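Local coordinates for protein glutamine synthetase (Helicobacter pylori, PDB 5ZLI) that belongs to the type I-beta glutamine synthetases, twelve-subunit enzymes whose chains join a beta-Grasp domain to a larger catalytic domain, at residues G66-D80 with F98-K112. Residues are numbered along the deposited sequence; the frame is centred on the assembly and turned at random.
Sequences GWQGIEHSDMILTPD and FCDVYDVYKNQPYEK
Met75 reaches across to Val101, Tyr105 and Tyr110: its CB lies near Val101 CG1, and the chain then bends at both chi2 (-81°) and chi3 (-80°), which folds the thioether over toward the two tyrosines. SD passes Tyr105 CE1 obliquely at 3.9 Å, a Met-aromatic contact. CE ends over the middle of the Tyr110 ring, 3.3 Å from its centroid and almost on the ring normal, while Lys112 CB lies against the opposite face. The same tyrosine turns its edge to the face of Trp67 in a T-shaped pair, planes at 71°, with CE2 above the indole. Farther along the indole, CH2 packs on Val101 CG2, and NE1 donates to Lys112 O (3.1 Å), which it meets from above the carbonyl plane. Lys112 returns the grip: its NZ donates to Gly66 O at 3.0 Å. This cluster lies beside an antiparallel strand pair, 74-80 with 98-103, within the sheet of the beta-Grasp domain; strand 57-60 flanks 74-80, and Phe59 packs on Met75, Leu77 and Val101. Thr78 and Asp100 form a hydrogen-bonded pair, with Thr78 N giving a nearly straight bond to Asp100 O. On the Thr78 face, Ile76 CG1 meets Val104 CG1, and the Asp100 carboxylate reaches Lys119 of helix 114-128 in a salt bridge. Three residues before Met75, His72 CB lies over the Tyr105 face and the imidazole turns its edge to that ring, close to where Asp74 forms salt bridges with Arg349 and Arg354 of the second subunit.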
loop_
_atom_site.group_PDB
_atom_site.type_symbol
_atom_site.label_atom_id
_atom_site.label_comp_id
_atom_site.label_asym_id
_atom_site.label_seq_id
_atom_site.Cartn_x
_atom_site.Cartn_y
_atom_site.Cartn_z
ATOM N N GLY B 66 -36.746 5.229 35.662
ATOM C CA GLY B 66 -37.136 5.950 36.848
ATOM C C GLY B 66 -38.492 6.621 36.763
ATOM O O GLY B 66 -39.053 6.960 37.817
ATOM N N TRP B 67 -39.082 6.712 35.569
ATOM C CA TRP B 67 -40.360 7.396 35.351
ATOM C C TRP B 67 -41.472 6.404 35.185
ATOM O O TRP B 67 -41.630 5.528 36.128
ATOM C CB TRP B 67 -40.208 8.357 34.162
ATOM C CG TRP B 67 -39.627 9.660 34.519
ATOM C CD1 TRP B 67 -39.121 10.018 35.724
ATOM C CD2 TRP B 67 -39.616 10.841 33.712
ATOM N NE1 TRP B 67 -38.726 11.330 35.704
ATOM C CE2 TRP B 67 -39.023 11.863 34.478
ATOM C CE3 TRP B 67 -40.026 11.127 32.411
ATOM C CZ2 TRP B 67 -38.833 13.152 33.989
ATOM C CZ3 TRP B 67 -39.828 12.407 31.919
ATOM C CH2 TRP B 67 -39.234 13.403 32.709
ATOM N N GLN B 68 -42.325 6.441 34.177
ATOM C CA GLN B 68 -43.585 5.715 34.082
ATOM C C GLN B 68 -43.414 4.327 33.444
ATOM O O GLN B 68 -42.501 4.099 32.640
ATOM C CB GLN B 68 -44.595 6.535 33.288
ATOM C CG GLN B 68 -45.079 7.758 34.012
ATOM C CD GLN B 68 -45.777 7.432 35.317
ATOM O OE1 GLN B 68 -46.886 6.928 35.311
ATOM N NE2 GLN B 68 -45.136 7.732 36.444
ATOM N N GLY B 69 -44.299 3.369 33.869
ATOM C CA GLY B 69 -44.504 2.121 33.151
ATOM C C GLY B 69 -45.383 2.271 31.907
ATOM O O GLY B 69 -46.116 3.243 31.736
ATOM N N ILE B 70 -45.294 1.284 31.011
ATOM C CA ILE B 70 -45.991 1.359 29.723
ATOM C C ILE B 70 -47.505 1.372 29.897
ATOM O O ILE B 70 -48.219 1.918 29.050
ATOM C CB ILE B 70 -45.577 0.191 28.825
ATOM C CG1 ILE B 70 -45.618 -1.099 29.644
ATOM C CG2 ILE B 70 -44.195 0.426 28.296
ATOM C CD1 ILE B 70 -45.303 -2.320 28.864
ATOM N N GLU B 71 -48.031 0.666 30.915
ATOM C CA GLU B 71 -49.482 0.640 31.130
ATOM C C GLU B 71 -50.049 2.030 31.439
ATOM O O GLU B 71 -51.192 2.334 31.069
ATOM C CB GLU B 71 -49.861 -0.370 32.224
ATOM C CG GLU B 71 -49.378 -0.108 33.630
ATOM C CD GLU B 71 -48.117 -0.867 33.998
ATOM O OE1 GLU B 71 -47.108 -0.732 33.270
ATOM O OE2 GLU B 71 -48.149 -1.634 34.991
ATOM N N HIS B 72 -49.280 2.881 32.115
ATOM C CA HIS B 72 -49.720 4.244 32.376
ATOM C C HIS B 72 -48.727 5.226 31.758
ATOM O O HIS B 72 -48.305 6.184 32.411
ATOM C CB HIS B 72 -49.806 4.479 33.880
ATOM C CG HIS B 72 -50.710 3.522 34.576
ATOM N ND1 HIS B 72 -50.234 2.443 35.288
ATOM C CD2 HIS B 72 -52.060 3.475 34.671
ATOM C CE1 HIS B 72 -51.253 1.772 35.794
ATOM N NE2 HIS B 72 -52.372 2.376 35.433
ATOM N N SER B 73 -48.408 5.036 30.479
ATOM C CA SER B 73 -47.262 5.709 29.881
ATOM C C SER B 73 -47.526 7.174 29.569
ATOM O O SER B 73 -46.590 7.978 29.581
ATOM C CB SER B 73 -46.828 4.992 28.597
ATOM O OG SER B 73 -47.890 4.937 27.655
ATOM N N ASP B 74 -48.758 7.531 29.226
ATOM C CA ASP B 74 -49.028 8.884 28.755
ATOM C C ASP B 74 -48.818 9.900 29.882
ATOM O O ASP B 74 -49.347 9.743 30.990
ATOM C CB ASP B 74 -50.454 8.956 28.211
ATOM C CG ASP B 74 -50.654 8.067 26.992
ATOM O OD1 ASP B 74 -51.638 8.266 26.239
ATOM O OD2 ASP B 74 -49.829 7.142 26.806
ATOM N N MET B 75 -48.068 10.962 29.585
ATOM C CA MET B 75 -47.904 12.076 30.501
ATOM C C MET B 75 -48.008 13.369 29.696
ATOM O O MET B 75 -48.163 13.350 28.470
ATOM C CB MET B 75 -46.577 11.945 31.246
ATOM C CG MET B 75 -46.473 10.704 32.160
ATOM S SD MET B 75 -47.218 10.732 33.801
ATOM C CE MET B 75 -45.955 11.623 34.697
ATOM N N ILE B 76 -47.881 14.503 30.378
ATOM C CA ILE B 76 -48.013 15.811 29.745
ATOM C C ILE B 76 -46.745 16.627 29.972
ATOM O O ILE B 76 -46.142 16.590 31.054
ATOM C CB ILE B 76 -49.246 16.583 30.274
ATOM C CG1 ILE B 76 -50.550 15.944 29.795
ATOM C CG2 ILE B 76 -49.202 18.045 29.864
ATOM C CD1 ILE B 76 -50.759 16.057 28.339
ATOM N N LEU B 77 -46.325 17.345 28.936
ATOM C CA LEU B 77 -45.366 18.416 29.128
ATOM C C LEU B 77 -46.094 19.717 29.401
ATOM O O LEU B 77 -47.049 20.064 28.707
ATOM C CB LEU B 77 -44.439 18.586 27.930
ATOM C CG LEU B 77 -43.573 17.350 27.753
ATOM C CD1 LEU B 77 -42.713 17.454 26.510
ATOM C CD2 LEU B 77 -42.720 17.133 29.003
ATOM N N THR B 78 -45.669 20.396 30.442
ATOM C CA THR B 78 -46.219 21.699 30.753
ATOM C C THR B 78 -45.178 22.757 30.448
ATOM O O THR B 78 -44.166 22.850 31.165
ATOM C CB THR B 78 -46.658 21.818 32.205
ATOM O OG1 THR B 78 -47.156 20.556 32.669
ATOM C CG2 THR B 78 -47.732 22.930 32.290
ATOM N N PRO B 79 -45.355 23.537 29.388
ATOM C CA PRO B 79 -44.359 24.556 29.062
ATOM C C PRO B 79 -44.362 25.666 30.103
ATOM O O PRO B 79 -45.413 26.065 30.603
ATOM C CB PRO B 79 -44.810 25.064 27.688
ATOM C CG PRO B 79 -45.757 24.004 27.160
ATOM C CD PRO B 79 -46.424 23.457 28.373
ATOM N N ASP B 80 -43.162 26.112 30.480
ATOM C CA ASP B 80 -42.984 27.318 31.286
ATOM C C ASP B 80 -42.435 28.408 30.363
ATOM O O ASP B 80 -41.373 28.241 29.750
ATOM C CB ASP B 80 -42.075 27.066 32.496
ATOM C CG ASP B 80 -42.117 28.211 33.517
ATOM O OD1 ASP B 80 -42.804 29.227 33.265
ATOM O OD2 ASP B 80 -41.504 28.082 34.600
ATOM N N PHE B 98 -38.863 25.799 27.956
ATOM C CA PHE B 98 -38.772 24.823 29.029
ATOM C C PHE B 98 -40.131 24.203 29.347
ATOM O O PHE B 98 -41.185 24.741 29.009
ATOM C CB PHE B 98 -38.184 25.452 30.294
ATOM C CG PHE B 98 -36.715 25.761 30.210
ATOM C CD1 PHE B 98 -35.774 24.794 30.579
ATOM C CD2 PHE B 98 -36.260 27.018 29.799
ATOM C CE1 PHE B 98 -34.410 25.070 30.539
ATOM C CE2 PHE B 98 -34.885 27.304 29.745
ATOM C CZ PHE B 98 -33.968 26.327 30.117
ATOM N N CYS B 99 -40.083 23.022 29.969
ATOM C CA CYS B 99 -41.285 22.301 30.360
ATOM C C CYS B 99 -41.052 21.501 31.638
ATOM O O CYS B 99 -39.923 21.142 31.979
ATOM C CB CYS B 99 -41.762 21.381 29.231
ATOM S SG CYS B 99 -42.172 22.278 27.708
ATOM N N ASP B 100 -42.132 21.276 32.371
ATOM C CA ASP B 100 -42.206 20.267 33.419
ATOM C C ASP B 100 -43.187 19.181 33.017
ATOM O O ASP B 100 -44.036 19.373 32.149
ATOM C CB ASP B 100 -42.607 20.860 34.767
ATOM C CG ASP B 100 -41.575 21.849 35.293
ATOM O OD1 ASP B 100 -40.437 21.400 35.568
ATOM O OD2 ASP B 100 -41.893 23.063 35.430
ATOM N N VAL B 101 -43.041 18.034 33.643
ATOM C CA VAL B 101 -43.987 16.931 33.509
ATOM C C VAL B 101 -45.151 17.123 34.476
ATOM O O VAL B 101 -44.952 17.366 35.670
ATOM C CB VAL B 101 -43.277 15.597 33.782
ATOM C CG1 VAL B 101 -43.867 14.466 32.959
ATOM C CG2 VAL B 101 -41.814 15.757 33.451
ATOM N N TYR B 102 -46.371 17.016 33.967
ATOM C CA TYR B 102 -47.547 17.005 34.828
ATOM C C TYR B 102 -48.045 15.576 34.949
ATOM O O TYR B 102 -48.289 14.907 33.937
ATOM C CB TYR B 102 -48.672 17.886 34.304
ATOM C CG TYR B 102 -49.899 17.929 35.213
ATOM C CD1 TYR B 102 -50.013 18.885 36.218
ATOM C CD2 TYR B 102 -50.960 17.040 35.047
ATOM C CE1 TYR B 102 -51.148 18.952 37.048
ATOM C CE2 TYR B 102 -52.105 17.096 35.870
ATOM C CZ TYR B 102 -52.191 18.059 36.862
ATOM O OH TYR B 102 -53.316 18.118 37.665
ATOM N N ASP B 103 -48.185 15.119 36.189
ATOM C CA ASP B 103 -48.673 13.781 36.489
ATOM C C ASP B 103 -50.186 13.820 36.317
ATOM O O ASP B 103 -50.878 14.547 37.037
ATOM C CB ASP B 103 -48.253 13.402 37.917
ATOM C CG ASP B 103 -48.607 11.960 38.306
ATOM O OD1 ASP B 103 -47.891 11.381 39.168
ATOM O OD2 ASP B 103 -49.594 11.409 37.773
ATOM N N VAL B 104 -50.699 13.060 35.346
ATOM C CA VAL B 104 -52.127 13.113 35.051
ATOM C C VAL B 104 -52.878 12.038 35.803
ATOM O O VAL B 104 -54.115 12.043 35.804
ATOM C CB VAL B 104 -52.414 12.957 33.546
ATOM C CG1 VAL B 104 -51.720 14.050 32.740
ATOM C CG2 VAL B 104 -52.016 11.571 33.078
ATOM N N TYR B 105 -52.170 11.137 36.470
ATOM C CA TYR B 105 -52.790 10.111 37.284
ATOM C C TYR B 105 -52.995 10.572 38.715
ATOM O O TYR B 105 -53.886 10.065 39.402
ATOM C CB TYR B 105 -51.936 8.832 37.236
ATOM C CG TYR B 105 -51.641 8.410 35.804
ATOM C CD1 TYR B 105 -50.354 8.452 35.277
ATOM C CD2 TYR B 105 -52.666 7.963 34.969
ATOM C CE1 TYR B 105 -50.105 8.069 33.952
ATOM C CE2 TYR B 105 -52.426 7.584 33.653
ATOM C CZ TYR B 105 -51.150 7.640 33.153
ATOM O OH TYR B 105 -50.930 7.271 31.853
ATOM N N LYS B 106 -52.228 11.554 39.158
ATOM C CA LYS B 106 -52.356 12.096 40.490
ATOM C C LYS B 106 -52.780 13.551 40.467
ATOM O O LYS B 106 -53.074 14.111 41.525
ATOM C CB LYS B 106 -51.021 11.926 41.227
ATOM C CG LYS B 106 -50.599 10.461 41.247
ATOM C CD LYS B 106 -49.261 10.172 41.905
ATOM C CE LYS B 106 -49.359 9.605 43.298
ATOM N NZ LYS B 106 -47.987 9.376 43.836
ATOM N N ASN B 107 -52.862 14.158 39.289
ATOM C CA ASN B 107 -53.296 15.536 39.118
ATOM C C ASN B 107 -52.537 16.500 40.027
ATOM O O ASN B 107 -53.118 17.366 40.691
ATOM C CB ASN B 107 -54.802 15.670 39.271
ATOM C CG ASN B 107 -55.524 15.109 38.081
ATOM O OD1 ASN B 107 -55.879 15.840 37.157
ATOM N ND2 ASN B 107 -55.694 13.799 38.062
ATOM N N GLN B 108 -51.214 16.331 40.038
ATOM C CA GLN B 108 -50.210 17.146 40.712
ATOM C C GLN B 108 -48.987 17.228 39.802
ATOM O O GLN B 108 -48.758 16.303 39.010
ATOM C CB GLN B 108 -49.826 16.539 42.069
ATOM C CG GLN B 108 -49.499 15.050 41.996
ATOM C CD GLN B 108 -48.928 14.490 43.302
ATOM O OE1 GLN B 108 -48.026 13.644 43.274
ATOM N NE2 GLN B 108 -49.449 14.951 44.447
ATOM N N PRO B 109 -48.206 18.324 39.863
ATOM C CA PRO B 109 -46.918 18.363 39.142
ATOM C C PRO B 109 -46.091 17.137 39.478
ATOM O O PRO B 109 -45.966 16.776 40.646
ATOM C CB PRO B 109 -46.253 19.636 39.668
ATOM C CG PRO B 109 -47.369 20.496 40.068
ATOM C CD PRO B 109 -48.458 19.584 40.582
ATOM N N TYR B 110 -45.470 16.538 38.458
ATOM C CA TYR B 110 -44.933 15.183 38.591
ATOM C C TYR B 110 -43.906 15.152 39.697
ATOM O O TYR B 110 -42.931 15.911 39.676
ATOM C CB TYR B 110 -44.308 14.736 37.277
ATOM C CG TYR B 110 -43.935 13.268 37.175
ATOM C CD1 TYR B 110 -44.610 12.280 37.896
ATOM C CD2 TYR B 110 -42.921 12.865 36.320
ATOM C CE1 TYR B 110 -44.267 10.929 37.766
ATOM C CE2 TYR B 110 -42.566 11.537 36.184
ATOM C CZ TYR B 110 -43.239 10.573 36.897
ATOM O OH TYR B 110 -42.846 9.268 36.708
ATOM N N GLU B 111 -44.145 14.299 40.690
ATOM C CA GLU B 111 -43.247 14.313 41.834
ATOM C C GLU B 111 -41.858 13.778 41.487
ATOM O O GLU B 111 -40.923 13.979 42.273
ATOM C CB GLU B 111 -43.904 13.554 43.003
ATOM C CG GLU B 111 -44.031 12.028 42.842
ATOM C CD GLU B 111 -44.988 11.413 43.857
ATOM O OE1 GLU B 111 -44.692 11.466 45.058
ATOM O OE2 GLU B 111 -46.045 10.867 43.452
ATOM N N LYS B 112 -41.686 13.166 40.311
ATOM C CA LYS B 112 -40.388 12.657 39.869
ATOM C C LYS B 112 -39.801 13.488 38.740
ATOM O O LYS B 112 -38.749 13.127 38.197
ATOM C CB LYS B 112 -40.511 11.193 39.431
ATOM C CG LYS B 112 -41.000 10.253 40.513
ATOM C CD LYS B 112 -40.722 8.792 40.209
ATOM C CE LYS B 112 -41.750 8.222 39.271
ATOM N NZ LYS B 112 -41.671 6.734 39.260
#